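PDB 5DXI: trehalose-6-phosphate phosphatase from Candida albicans, which is a phosphatase of the haloacid dehalogenase (HAD) superfamily, here with a magnesium ion and beryllium trifluoride in its site. Local coordinates for residues 63-68 with 94-99; 86-91 with 100-105; 119-124 with 161-166. One frame throughout, in Å; residues are numbered along the deposited sequence.

Contact 1: 63-68 with 94-99. With BEF (beryllium trifluoride ion), chain F.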
ATOM      1  N   GLN A  63      -8.320  14.021   1.914  1.00 37.97           N
ATOM      2  CA  GLN A  63      -7.878  13.150   3.002  1.00 36.66           C
ATOM      3  C   GLN A  63      -6.785  12.230   2.464  1.00 36.94           C
ATOM      4  O   GLN A  63      -6.979  11.540   1.455  1.00 36.39           O
ATOM      5  CB  GLN A  63      -9.029  12.319   3.560  1.00 37.69           C
ATOM      6  CG  GLN A  63     -10.116  13.109   4.260  1.00 39.68           C
ATOM      7  CD  GLN A  63      -9.605  13.775   5.517  1.00 42.77           C
ATOM      8  OE1 GLN A  63      -9.304  13.104   6.505  1.00 38.38           O
ATOM      9  NE2 GLN A  63      -9.496  15.098   5.485  1.00 38.49           N
ATOM     10  N   ILE A  64      -5.632  12.222   3.117  1.00 35.70           N
ATOM     11  CA  ILE A  64      -4.514  11.433   2.617  1.00 33.95           C
ATOM     12  C   ILE A  64      -4.092  10.347   3.596  1.00 34.03           C
ATOM     13  O   ILE A  64      -3.885  10.612   4.784  1.00 32.06           O
ATOM     14  CB  ILE A  64      -3.300  12.314   2.316  1.00 34.73           C
ATOM     15  CG1 ILE A  64      -3.673  13.431   1.339  1.00 36.75           C
ATOM     16  CG2 ILE A  64      -2.151  11.468   1.773  1.00 35.07           C
ATOM     17  CD1 ILE A  64      -2.583  14.494   1.232  1.00 38.83           C
ATOM     18  N   TRP A  65      -3.949   9.127   3.089  1.00 31.08           N
ATOM     19  CA  TRP A  65      -3.507   8.005   3.905  1.00 27.74           C
ATOM     20  C   TRP A  65      -2.273   7.331   3.315  1.00 28.84           C
ATOM     21  O   TRP A  65      -2.196   7.090   2.096  1.00 28.84           O
ATOM     22  CB  TRP A  65      -4.640   6.984   4.064  1.00 31.11           C
ATOM     23  CG  TRP A  65      -5.620   7.412   5.101  1.00 30.14           C
ATOM     24  CD1 TRP A  65      -6.547   8.403   4.984  1.00 31.62           C
ATOM     25  CD2 TRP A  65      -5.760   6.879   6.416  1.00 30.66           C
ATOM     26  NE1 TRP A  65      -7.262   8.517   6.146  1.00 34.79           N
ATOM     27  CE2 TRP A  65      -6.794   7.599   7.048  1.00 33.53           C
ATOM     28  CE3 TRP A  65      -5.113   5.860   7.124  1.00 30.35           C
ATOM     29  CZ2 TRP A  65      -7.206   7.328   8.353  1.00 32.37           C
ATOM     30  CZ3 TRP A  65      -5.514   5.596   8.423  1.00 32.64           C
ATOM     31  CH2 TRP A  65      -6.555   6.323   9.024  1.00 34.36           C
ATOM     32  N   ILE A  66      -1.303   7.064   4.190  1.00 29.06           N
ATOM     33  CA  ILE A  66      -0.140   6.261   3.855  1.00 27.05           C
ATOM     34  C   ILE A  66      -0.379   4.847   4.373  1.00 28.54           C
ATOM     35  O   ILE A  66      -0.517   4.636   5.578  1.00 29.19           O
ATOM     36  CB  ILE A  66       1.161   6.827   4.458  1.00 29.83           C
ATOM     37  CG1 ILE A  66       1.242   8.355   4.254  1.00 33.72           C
ATOM     38  CG2 ILE A  66       2.368   6.077   3.907  1.00 29.01           C
ATOM     39  CD1 ILE A  66       1.150   8.803   2.805  1.00 31.23           C
ATOM     40  N   ILE A  67      -0.461   3.892   3.453  1.00 25.33           N
ATOM     41  CA  ILE A  67      -0.786   2.509   3.769  1.00 22.48           C
ATOM     42  C   ILE A  67       0.379   1.614   3.372  1.00 25.28           C
ATOM     43  O   ILE A  67       0.622   1.383   2.182  1.00 25.10           O
ATOM     44  CB  ILE A  67      -2.096   2.077   3.036  1.00 24.21           C
ATOM     45  CG1 ILE A  67      -3.209   3.075   3.364  1.00 24.89           C
ATOM     46  CG2 ILE A  67      -2.483   0.655   3.397  1.00 24.54           C
ATOM     47  CD1 ILE A  67      -4.457   2.915   2.552  1.00 27.16           C
ATOM     48  N   SER A  68       1.100   1.110   4.368  1.00 23.68           N
ATOM     49  CA  SER A  68       2.432   0.576   4.135  1.00 24.02           C
ATOM     50  C   SER A  68       2.657  -0.771   4.811  1.00 24.90           C
ATOM     51  O   SER A  68       1.925  -1.139   5.723  1.00 28.50           O
ATOM     52  CB  SER A  68       3.491   1.592   4.645  1.00 25.66           C
ATOM     53  OG  SER A  68       4.815   1.112   4.435  1.00 25.03           O
ATOM     54  N   MET A  94      -3.937   1.025  12.200  1.00 31.77           N
ATOM     55  CA  MET A  94      -4.443   2.263  11.593  1.00 34.27           C
ATOM     56  C   MET A  94      -4.309   3.424  12.560  1.00 35.25           C
ATOM     57  O   MET A  94      -4.514   3.250  13.759  1.00 34.38           O
ATOM     58  CB  MET A  94      -5.919   2.145  11.207  1.00 34.80           C
ATOM     59  CG  MET A  94      -6.214   1.345  10.000  1.00 36.01           C
ATOM     60  SD  MET A  94      -7.991   1.360   9.646  1.00 35.09           S
ATOM     61  CE  MET A  94      -8.228   2.963   8.895  1.00 33.92           C
ATOM     62  N   LYS A  95      -4.016   4.614  12.052  1.00 34.70           N
ATOM     63  CA  LYS A  95      -4.074   5.785  12.915  1.00 34.87           C
ATOM     64  C   LYS A  95      -4.670   6.979  12.173  1.00 36.54           C
ATOM     65  O   LYS A  95      -4.083   7.497  11.215  1.00 34.93           O
ATOM     66  CB  LYS A  95      -2.688   6.132  13.490  1.00 33.92           C
ATOM     67  CG  LYS A  95      -2.777   7.234  14.568  1.00 36.65           C
ATOM     68  CD  LYS A  95      -1.444   7.571  15.220  1.00 42.95           C
ATOM     69  CE  LYS A  95      -0.579   8.403  14.298  1.00 46.29           C
ATOM     70  NZ  LYS A  95       0.406   9.239  15.047  1.00 51.23           N
ATOM     71  N   ASP A  96      -5.850   7.397  12.622  1.00 35.47           N
ATOM     72  CA  ASP A  96      -6.543   8.551  12.061  1.00 38.60           C
ATOM     73  C   ASP A  96      -5.715   9.822  12.176  1.00 43.38           C
ATOM     74  O   ASP A  96      -4.866   9.951  13.069  1.00 42.11           O
ATOM     75  CB  ASP A  96      -7.889   8.758  12.749  1.00 40.74           C
ATOM     76  CG  ASP A  96      -8.979   7.881  12.168  1.00 43.40           C
ATOM     77  OD1 ASP A  96      -9.315   8.089  10.984  1.00 42.23           O
ATOM     78  OD2 ASP A  96      -9.515   7.008  12.892  1.00 44.39           O
ATOM     79  N   ILE A  97      -5.989  10.766  11.281  1.00 39.97           N
ATOM     80  CA  ILE A  97      -5.263  12.028  11.237  1.00 46.70           C
ATOM     81  C   ILE A  97      -5.372  12.801  12.555  1.00 50.26           C
ATOM     82  O   ILE A  97      -4.388  13.364  13.052  1.00 55.23           O
ATOM     83  CB  ILE A  97      -5.761  12.890  10.065  1.00 43.98           C
ATOM     84  CG1 ILE A  97      -5.441  12.174   8.749  1.00 44.72           C
ATOM     85  CG2 ILE A  97      -5.098  14.255  10.088  1.00 46.80           C
ATOM     86  CD1 ILE A  97      -5.904  12.895   7.479  1.00 42.19           C
ATOM     87  N   GLY A  98      -6.552  12.800  13.150  1.00 48.01           N
ATOM     88  CA  GLY A  98      -6.682  13.458  14.437  1.00 62.17           C
ATOM     89  C   GLY A  98      -6.140  12.650  15.612  1.00 61.21           C
ATOM     90  O   GLY A  98      -5.573  13.204  16.546  1.00 62.93           O
ATOM     91  N   SER A  99      -6.283  11.331  15.540  1.00 60.68           N
ATOM     92  CA  SER A  99      -5.995  10.442  16.668  1.00 55.99           C
ATOM     93  C   SER A  99      -4.571  10.432  17.222  1.00 59.46           C
ATOM     94  O   SER A  99      -3.594  10.786  16.550  1.00 58.92           O
ATOM     95  CB  SER A  99      -6.380   9.015  16.307  1.00 53.07           C
ATOM     96  OG  SER A  99      -7.787   8.866  16.354  1.00 57.26           O
TER
HETATM   97 BE   BEF F 402       4.219   0.304   0.616  1.00 26.46          BE
HETATM   98  F1  BEF F 402       4.085  -1.215   1.511  1.00 28.77           F
HETATM   99  F2  BEF F 402       5.838  -0.177   0.097  1.00 26.93           F
HETATM  100  F3  BEF F 402       4.957   1.203   1.947  1.00 26.83           F
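Trp65 and Met94 meet because both set CG beside the backbone N (chi1 -80° and -75°), and the thioether then bends at its last torsion (chi3 78°). That bend brings Met94 CE obliquely to the far end of the indole, 3.8 Å from Trp65 CH2, the two side chains crossing at about a right angle. The benzo ring of the indole also runs up against backbone, with Lys95 O 3.5 Å from Trp65 CH2. A little further round, Asp96 OD1 lies at the ring edge near its plane, 3.5 Å from Trp65 CZ2, and the carboxylate stands almost perpendicular to the indole. An oxygen in this position faces the weakly positive ring hydrogens rather than the electron-rich face, while OD2 of the same carboxylate takes the backbone N-H of Gln207. In the loop after strand 93-95, Ile97 CD1 touches the amide oxygen of Gln63, 3.5 Å from OE1. No hydrogen bond joins the two segments, as expected of strands that are not neighbours: 85-88 runs between them, and the indole passes across it. Helix 191-199 lies on this face of the sheet, where its Leu198 touches both Trp65 and Met94. Lys95 points its chain to the other face and forms a salt bridge with Glu76. Beyond the packed indole, strand 62-67 delivers Ser68, whose OG is modelled at a very short 2.5 Å from F3 of beryllium trifluoride, a length to be read with caution; Arg70 N also bonds to this hydroxyl. A serine just after the C-terminal end of strand 62-67, bordering the anion site, is consistent with the serine or threonine of motif II in the HAD core fold.

Contact 2: 86-91 with 100-105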
ATOM      1  N   LEU A  86      -2.185   7.019   8.799  1.00 30.20           N
ATOM      2  CA  LEU A  86      -1.137   6.003   8.747  1.00 30.53           C
ATOM      3  C   LEU A  86      -1.725   4.608   8.909  1.00 30.45           C
ATOM      4  O   LEU A  86      -2.615   4.389   9.729  1.00 32.26           O
ATOM      5  CB  LEU A  86      -0.092   6.245   9.844  1.00 31.98           C
ATOM      6  CG  LEU A  86       0.612   7.594   9.799  1.00 32.59           C
ATOM      7  CD1 LEU A  86       1.546   7.743  10.994  1.00 38.66           C
ATOM      8  CD2 LEU A  86       1.371   7.749   8.495  1.00 33.07           C
ATOM      9  N   SER A  87      -1.233   3.668   8.117  1.00 28.18           N
ATOM     10  CA  SER A  87      -1.561   2.269   8.306  1.00 25.17           C
ATOM     11  C   SER A  87      -0.282   1.469   8.159  1.00 28.69           C
ATOM     12  O   SER A  87       0.459   1.655   7.197  1.00 26.33           O
ATOM     13  CB  SER A  87      -2.626   1.799   7.306  1.00 28.12           C
ATOM     14  OG  SER A  87      -2.881   0.423   7.476  1.00 28.69           O
ATOM     15  N   ALA A  88      -0.039   0.575   9.111  1.00 25.93           N
ATOM     16  CA  ALA A  88       1.234  -0.108   9.231  1.00 24.77           C
ATOM     17  C   ALA A  88       1.074  -1.619   9.118  1.00 25.39           C
ATOM     18  O   ALA A  88      -0.008  -2.155   9.378  1.00 28.34           O
ATOM     19  CB  ALA A  88       1.921   0.274  10.601  1.00 25.08           C
ATOM     20  N   GLU A  89       2.154  -2.283   8.714  1.00 26.31           N
ATOM     21  CA  GLU A  89       2.277  -3.746   8.645  1.00 25.19           C
ATOM     22  C   GLU A  89       1.190  -4.421   7.800  1.00 29.68           C
ATOM     23  O   GLU A  89       0.602  -5.424   8.213  1.00 29.31           O
ATOM     24  CB  GLU A  89       2.293  -4.357  10.064  1.00 28.04           C
ATOM     25  CG  GLU A  89       3.342  -3.723  10.970  1.00 28.79           C
ATOM     26  CD  GLU A  89       3.735  -4.542  12.209  1.00 28.13           C
ATOM     27  OE1 GLU A  89       3.519  -5.769  12.259  1.00 27.58           O
ATOM     28  OE2 GLU A  89       4.311  -3.938  13.128  1.00 28.32           O
ATOM     29  N   HIS A  90       0.955  -3.866   6.613  1.00 25.73           N
ATOM     30  CA  HIS A  90       0.063  -4.442   5.621  1.00 28.84           C
ATOM     31  C   HIS A  90      -1.341  -4.624   6.197  1.00 29.66           C
ATOM     32  O   HIS A  90      -1.932  -5.674   6.025  1.00 31.61           O
ATOM     33  CB  HIS A  90       0.590  -5.793   5.102  1.00 27.28           C
ATOM     34  CG  HIS A  90       1.995  -5.745   4.576  1.00 28.79           C
ATOM     35  ND1 HIS A  90       2.304  -5.300   3.308  1.00 27.08           N
ATOM     36  CD2 HIS A  90       3.169  -6.106   5.145  1.00 27.53           C
ATOM     37  CE1 HIS A  90       3.612  -5.384   3.120  1.00 28.86           C
ATOM     38  NE2 HIS A  90       4.160  -5.869   4.220  1.00 28.19           N
ATOM     39  N   GLY A  91      -1.857  -3.610   6.891  1.00 29.45           N
ATOM     40  CA  GLY A  91      -3.231  -3.644   7.373  1.00 30.37           C
ATOM     41  C   GLY A  91      -3.439  -4.007   8.841  1.00 33.15           C
ATOM     42  O   GLY A  91      -4.580  -4.104   9.298  1.00 30.19           O
ATOM     43  N   LYS A 100      -4.497   9.986  18.474  1.00 59.68           N
ATOM     44  CA  LYS A 100      -3.302  10.040  19.293  1.00 58.41           C
ATOM     45  C   LYS A 100      -2.707   8.652  19.429  1.00 52.35           C
ATOM     46  O   LYS A 100      -1.511   8.488  19.599  1.00 55.38           O
ATOM     47  CB  LYS A 100      -3.689  10.590  20.687  1.00 65.95           C
ATOM     48  CG  LYS A 100      -4.728  11.738  20.658  1.00 69.30           C
ATOM     49  CD  LYS A 100      -6.168  11.170  20.479  1.00 69.84           C
ATOM     50  CE  LYS A 100      -7.276  12.206  20.550  1.00 71.21           C
ATOM     51  NZ  LYS A 100      -8.609  11.555  20.719  1.00 72.96           N
ATOM     52  N   GLU A 101      -3.552   7.654  19.239  1.00 49.34           N
ATOM     53  CA  GLU A 101      -3.110   6.269  19.207  1.00 49.31           C
ATOM     54  C   GLU A 101      -3.620   5.487  18.025  1.00 42.77           C
ATOM     55  O   GLU A 101      -4.590   5.859  17.365  1.00 41.50           O
ATOM     56  CB  GLU A 101      -3.460   5.481  20.470  1.00 51.06           C
ATOM     57  CG  GLU A 101      -2.341   5.472  21.495  1.00 55.14           C
ATOM     58  CD  GLU A 101      -1.159   4.594  21.019  1.00 61.25           C
ATOM     59  OE1 GLU A 101      -1.371   3.645  20.212  1.00 49.83           O
ATOM     60  OE2 GLU A 101      -0.016   4.847  21.458  1.00 62.42           O
ATOM     61  N   TRP A 102      -2.890   4.416  17.756  1.00 41.63           N
ATOM     62  CA  TRP A 102      -3.189   3.481  16.700  1.00 38.45           C
ATOM     63  C   TRP A 102      -4.291   2.536  17.139  1.00 41.02           C
ATOM     64  O   TRP A 102      -4.471   2.299  18.327  1.00 40.82           O
ATOM     65  CB  TRP A 102      -1.954   2.659  16.380  1.00 38.59           C
ATOM     66  CG  TRP A 102      -0.799   3.454  15.876  1.00 37.86           C
ATOM     67  CD1 TRP A 102       0.048   4.243  16.615  1.00 36.47           C
ATOM     68  CD2 TRP A 102      -0.333   3.515  14.526  1.00 35.28           C
ATOM     69  NE1 TRP A 102       1.007   4.802  15.801  1.00 36.96           N
ATOM     70  CE2 TRP A 102       0.802   4.366  14.514  1.00 38.34           C
ATOM     71  CE3 TRP A 102      -0.755   2.926  13.323  1.00 35.91           C
ATOM     72  CZ2 TRP A 102       1.508   4.654  13.347  1.00 34.43           C
ATOM     73  CZ3 TRP A 102      -0.036   3.208  12.152  1.00 33.64           C
ATOM     74  CH2 TRP A 102       1.081   4.061  12.179  1.00 33.94           C
ATOM     75  N   VAL A 103      -5.013   1.997  16.171  1.00 36.59           N
ATOM     76  CA  VAL A 103      -5.870   0.839  16.391  1.00 38.68           C
ATOM     77  C   VAL A 103      -5.137  -0.413  15.900  1.00 36.93           C
ATOM     78  O   VAL A 103      -4.641  -0.439  14.771  1.00 35.19           O
ATOM     79  CB  VAL A 103      -7.213   0.975  15.646  1.00 37.10           C
ATOM     80  CG1 VAL A 103      -8.052  -0.288  15.814  1.00 39.91           C
ATOM     81  CG2 VAL A 103      -7.982   2.194  16.131  1.00 42.54           C
ATOM     82  N   ASN A 104      -5.042  -1.438  16.743  1.00 35.70           N
ATOM     83  CA  ASN A 104      -4.490  -2.721  16.308  1.00 34.67           C
ATOM     84  C   ASN A 104      -5.587  -3.627  15.787  1.00 36.05           C
ATOM     85  O   ASN A 104      -6.255  -4.291  16.576  1.00 31.89           O
ATOM     86  CB  ASN A 104      -3.743  -3.432  17.452  1.00 36.03           C
ATOM     87  CG  ASN A 104      -3.080  -4.732  16.998  1.00 35.96           C
ATOM     88  OD1 ASN A 104      -3.225  -5.144  15.851  1.00 33.70           O
ATOM     89  ND2 ASN A 104      -2.324  -5.363  17.890  1.00 35.94           N
ATOM     90  N   LEU A 105      -5.732  -3.710  14.466  1.00 31.77           N
ATOM     91  CA  LEU A 105      -6.806  -4.520  13.888  1.00 36.77           C
ATOM     92  C   LEU A 105      -6.550  -6.013  14.068  1.00 34.75           C
ATOM     93  O   LEU A 105      -7.447  -6.831  13.862  1.00 32.94           O
ATOM     94  CB  LEU A 105      -7.009  -4.189  12.401  1.00 35.72           C
ATOM     95  CG  LEU A 105      -7.588  -2.828  11.963  1.00 36.96           C
ATOM     96  CD1 LEU A 105      -6.721  -1.632  12.304  1.00 38.16           C
ATOM     97  CD2 LEU A 105      -7.874  -2.858  10.464  1.00 37.02           C
TER
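Trp102 against Leu86 and Ala88 is a buried apolar contact near the margin of the main sheet, made between strand 85-88 and the segment leading into strand 103-104, with 93-95 between them. The closest approach is tight: Leu86 CB comes to 3.4 Å from Trp102 CH2, with Leu86 CD1 also near the benzo end of the indole, 3.9 Å from Trp102 CZ2. Ala88, two residues on and so on the same face of its strand, sets CB 3.9 Å from Trp102 CZ3. With CG beside the backbone N (chi1 -62°), the ring extends to strand 85-88, and its pyrrole nitrogen is satisfied by Glu76 of helix 72-79; the same helix brings Gln72 against Ala88 and Trp102, Leu75 against Ala88 and Met79 against Leu86. Strands 85-88, 93-95 and 103-104 follow one another in antiparallel order, a beta-meander that extends the parallel HAD sheet on one side. Just before the indole's residue, Glu101 bends its carboxylate back to the backbone N of Trp102, which meets OE1 at 3.0 Å from well above the carboxylate plane. Leu105 works on the opposite face of the sheet, beside Met94 and Ile194. Its CD2 lies 3.7 Å from Gly91 O, where Gly91 closes the turn after strand 85-88 with a positive phi (100°), a conformation that glycine takes readily; the same turn carries His90, part of the glycan pocket.

Contact 3: 119-124 with 161-166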
ATOM      1  N   ASP A 119      11.591 -19.271  13.016  1.00 46.47           N
ATOM      2  CA  ASP A 119      12.454 -20.448  12.923  1.00 48.90           C
ATOM      3  C   ASP A 119      12.762 -20.807  11.476  1.00 47.40           C
ATOM      4  O   ASP A 119      13.896 -21.130  11.132  1.00 49.23           O
ATOM      5  CB  ASP A 119      11.805 -21.642  13.627  1.00 52.12           C
ATOM      6  CG  ASP A 119      11.866 -21.526  15.139  1.00 51.90           C
ATOM      7  OD1 ASP A 119      12.536 -20.597  15.637  1.00 51.99           O
ATOM      8  OD2 ASP A 119      11.232 -22.351  15.827  1.00 56.19           O
ATOM      9  N   ILE A 120      11.748 -20.746  10.629  1.00 44.28           N
ATOM     10  CA  ILE A 120      11.941 -21.090   9.233  1.00 48.43           C
ATOM     11  C   ILE A 120      12.834 -20.037   8.553  1.00 47.18           C
ATOM     12  O   ILE A 120      13.733 -20.385   7.784  1.00 49.36           O
ATOM     13  CB  ILE A 120      10.587 -21.233   8.509  1.00 47.25           C
ATOM     14  CG1 ILE A 120       9.848 -22.455   9.063  1.00 50.28           C
ATOM     15  CG2 ILE A 120      10.781 -21.346   6.999  1.00 47.06           C
ATOM     16  CD1 ILE A 120       8.399 -22.586   8.612  1.00 53.55           C
ATOM     17  N   PHE A 121      12.600 -18.763   8.871  1.00 45.34           N
ATOM     18  CA  PHE A 121      13.395 -17.663   8.328  1.00 45.25           C
ATOM     19  C   PHE A 121      14.854 -17.764   8.781  1.00 48.99           C
ATOM     20  O   PHE A 121      15.769 -17.441   8.023  1.00 48.82           O
ATOM     21  CB  PHE A 121      12.813 -16.302   8.735  1.00 44.53           C
ATOM     22  CG  PHE A 121      11.659 -15.835   7.866  1.00 44.47           C
ATOM     23  CD1 PHE A 121      11.401 -16.439   6.644  1.00 39.22           C
ATOM     24  CD2 PHE A 121      10.832 -14.788   8.281  1.00 41.50           C
ATOM     25  CE1 PHE A 121      10.336 -16.014   5.846  1.00 42.59           C
ATOM     26  CE2 PHE A 121       9.769 -14.351   7.484  1.00 36.04           C
ATOM     27  CZ  PHE A 121       9.522 -14.966   6.270  1.00 38.06           C
ATOM     28  N   LYS A 122      15.073 -18.194  10.020  1.00 46.26           N
ATOM     29  CA  LYS A 122      16.438 -18.333  10.526  1.00 47.78           C
ATOM     30  C   LYS A 122      17.229 -19.374   9.728  1.00 50.59           C
ATOM     31  O   LYS A 122      18.414 -19.182   9.439  1.00 53.31           O
ATOM     32  CB  LYS A 122      16.428 -18.693  12.014  1.00 45.18           C
ATOM     33  CG  LYS A 122      16.186 -17.507  12.928  1.00 44.03           C
ATOM     34  CD  LYS A 122      16.130 -17.931  14.385  1.00 46.54           C
ATOM     35  CE  LYS A 122      16.143 -16.730  15.309  1.00 48.19           C
ATOM     36  NZ  LYS A 122      15.742 -17.103  16.696  1.00 49.52           N
ATOM     37  N   TYR A 123      16.564 -20.464   9.359  1.00 51.64           N
ATOM     38  CA  TYR A 123      17.178 -21.495   8.528  1.00 53.98           C
ATOM     39  C   TYR A 123      17.600 -20.965   7.160  1.00 55.82           C
ATOM     40  O   TYR A 123      18.714 -21.230   6.701  1.00 58.35           O
ATOM     41  CB  TYR A 123      16.219 -22.677   8.360  1.00 56.81           C
ATOM     42  CG  TYR A 123      16.687 -23.734   7.377  1.00 60.80           C
ATOM     43  CD1 TYR A 123      17.533 -24.764   7.775  1.00 61.51           C
ATOM     44  CD2 TYR A 123      16.243 -23.725   6.056  1.00 60.67           C
ATOM     45  CE1 TYR A 123      17.950 -25.736   6.881  1.00 63.15           C
ATOM     46  CE2 TYR A 123      16.654 -24.693   5.152  1.00 64.16           C
ATOM     47  CZ  TYR A 123      17.506 -25.697   5.571  1.00 67.94           C
ATOM     48  OH  TYR A 123      17.911 -26.661   4.675  1.00 71.20           O
ATOM     49  N   TYR A 124      16.716 -20.226   6.502  1.00 52.94           N
ATOM     50  CA  TYR A 124      17.025 -19.741   5.167  1.00 52.89           C
ATOM     51  C   TYR A 124      17.963 -18.545   5.216  1.00 51.81           C
ATOM     52  O   TYR A 124      18.696 -18.300   4.265  1.00 53.61           O
ATOM     53  CB  TYR A 124      15.742 -19.408   4.400  1.00 51.14           C
ATOM     54  CG  TYR A 124      15.014 -20.652   3.957  1.00 53.58           C
ATOM     55  CD1 TYR A 124      15.374 -21.306   2.783  1.00 54.27           C
ATOM     56  CD2 TYR A 124      13.981 -21.186   4.716  1.00 53.45           C
ATOM     57  CE1 TYR A 124      14.727 -22.451   2.377  1.00 51.69           C
ATOM     58  CE2 TYR A 124      13.324 -22.330   4.316  1.00 51.56           C
ATOM     59  CZ  TYR A 124      13.701 -22.960   3.148  1.00 54.43           C
ATOM     60  OH  TYR A 124      13.042 -24.100   2.747  1.00 56.76           O
ATOM     61  N   LYS A 161       7.761 -22.147  -0.578  1.00 53.32           N
ATOM     62  CA  LYS A 161       7.159 -23.471  -0.637  1.00 53.21           C
ATOM     63  C   LYS A 161       6.948 -24.057   0.755  1.00 51.00           C
ATOM     64  O   LYS A 161       5.867 -24.558   1.068  1.00 51.67           O
ATOM     65  CB  LYS A 161       8.044 -24.400  -1.478  1.00 56.24           C
ATOM     66  CG  LYS A 161       7.553 -25.834  -1.617  1.00 57.85           C
ATOM     67  CD  LYS A 161       6.211 -25.912  -2.330  1.00 66.38           C
ATOM     68  CE  LYS A 161       5.825 -27.357  -2.628  1.00 65.19           C
ATOM     69  NZ  LYS A 161       4.428 -27.460  -3.127  1.00 67.28           N
ATOM     70  N   GLU A 162       7.983 -23.977   1.587  1.00 51.02           N
ATOM     71  CA  GLU A 162       7.948 -24.590   2.905  1.00 50.42           C
ATOM     72  C   GLU A 162       6.956 -23.915   3.837  1.00 51.78           C
ATOM     73  O   GLU A 162       6.232 -24.589   4.567  1.00 50.38           O
ATOM     74  CB  GLU A 162       9.336 -24.566   3.542  1.00 54.30           C
ATOM     75  CG  GLU A 162       9.325 -24.983   5.006  1.00 55.14           C
ATOM     76  CD  GLU A 162      10.706 -25.219   5.566  1.00 58.23           C
ATOM     77  OE1 GLU A 162      11.681 -25.198   4.787  1.00 57.67           O
ATOM     78  OE2 GLU A 162      10.812 -25.423   6.797  1.00 60.86           O
ATOM     79  N   LEU A 163       6.929 -22.583   3.814  1.00 51.06           N
ATOM     80  CA  LEU A 163       5.977 -21.831   4.627  1.00 50.57           C
ATOM     81  C   LEU A 163       4.562 -22.199   4.230  1.00 46.75           C
ATOM     82  O   LEU A 163       3.708 -22.431   5.088  1.00 45.21           O
ATOM     83  CB  LEU A 163       6.196 -20.326   4.468  1.00 46.48           C
ATOM     84  CG  LEU A 163       7.449 -19.769   5.132  1.00 47.33           C
ATOM     85  CD1 LEU A 163       7.742 -18.367   4.637  1.00 44.18           C
ATOM     86  CD2 LEU A 163       7.252 -19.767   6.645  1.00 47.37           C
ATOM     87  N   ASN A 164       4.339 -22.284   2.921  1.00 44.07           N
ATOM     88  CA  ASN A 164       3.025 -22.564   2.361  1.00 47.60           C
ATOM     89  C   ASN A 164       2.558 -24.002   2.613  1.00 49.82           C
ATOM     90  O   ASN A 164       1.365 -24.284   2.586  1.00 47.80           O
ATOM     91  CB  ASN A 164       3.028 -22.281   0.853  1.00 49.02           C
ATOM     92  CG  ASN A 164       2.753 -20.821   0.532  1.00 47.74           C
ATOM     93  OD1 ASN A 164       1.967 -20.164   1.208  1.00 50.01           O
ATOM     94  ND2 ASN A 164       3.389 -20.315  -0.515  1.00 48.39           N
ATOM     95  N   ASP A 165       3.501 -24.908   2.852  1.00 52.58           N
ATOM     96  CA  ASP A 165       3.160 -26.302   3.119  1.00 54.27           C
ATOM     97  C   ASP A 165       3.003 -26.593   4.604  1.00 54.89           C
ATOM     98  O   ASP A 165       2.409 -27.602   4.979  1.00 57.55           O
ATOM     99  CB  ASP A 165       4.215 -27.237   2.528  1.00 54.53           C
ATOM    100  CG  ASP A 165       4.113 -27.358   1.017  1.00 62.12           C
ATOM    101  OD1 ASP A 165       2.987 -27.268   0.467  1.00 63.68           O
ATOM    102  OD2 ASP A 165       5.175 -27.526   0.383  1.00 63.44           O
ATOM    103  N   THR A 166       3.528 -25.707   5.445  1.00 52.37           N
ATOM    104  CA  THR A 166       3.469 -25.906   6.889  1.00 53.59           C
ATOM    105  C   THR A 166       2.617 -24.846   7.587  1.00 52.26           C
ATOM    106  O   THR A 166       1.422 -25.051   7.812  1.00 50.61           O
ATOM    107  CB  THR A 166       4.884 -25.913   7.513  1.00 52.74           C
ATOM    108  OG1 THR A 166       5.576 -24.704   7.174  1.00 55.04           O
ATOM    109  CG2 THR A 166       5.683 -27.100   6.997  1.00 55.60           C
TER
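Ile120 points its CB toward the neighbouring helix, and each carbon beyond it finds a partner there. CB itself is 4.1 Å from Leu163 CD2. CG2 packs on the same methyl, 3.9 Å from Leu163 CD2, while CG1 passes Glu162 OE2 at the same separation. The chain then runs on extended (chi2 170°) to CD1, which presses on Leu163 CD2 at 3.6 Å and ends close to the hydroxyl of Thr166; isoleucine and leucine slide past each other in opposite directions. The other methyl of Leu163 is used as well: CD1 approaches Phe121 CE1 at 3.7 Å, the two side chains crossing at about a right angle. Phe121 turns inward to Ile133, Ile182 and Val184 of the antiparallel sheet, and its ring also meets that of Trp142. Helices 113-126 and 149-165 thus lie side by side on that sheet, their local axes 11.1 Å apart and nearly antiparallel at 162°, an alpha/beta layer consistent with the C2-type cap of HAD phosphatases. One turn along from Ile120, Tyr124 OH donates to Glu162 OE1 at 2.7 Å, meeting the oxygen almost head-on down its C-O bond, with ring and carboxylate planes 67° apart. Thr166 OG1 turns back to Glu162 O instead, a bond within its own segment at the end of the helix. Chemically, then, the interface is aliphatic and aromatic toward the sheet, with one hydrogen bond between the two segments, Tyr124 to Glu162, beside it, and that donated phenol proton would probably help keep Glu162 ionised.

Contacts 1 and 2 share one sheet and interlock. Their segments alternate along the chain, and probable backbone hydrogen bonds join them, from Lys95 N to Leu86 O and from Val103 N to Met94 O. Each spans an intervening strand with a tryptophan, Trp65 under helix 191-199 and Trp102 under helix 72-79, so the sheet is packed from both faces. Contact 2 is the more buried; contact 1 is only partly buried, with Gln63, Asp96 and Ile97 partly exposed. Contact 3 stands apart, its centre about 33 Å from that of contact 1 and 27 Å from that of contact 2. It joins two helices, partly at the surface, and alone has a side-chain hydrogen bond across its segments.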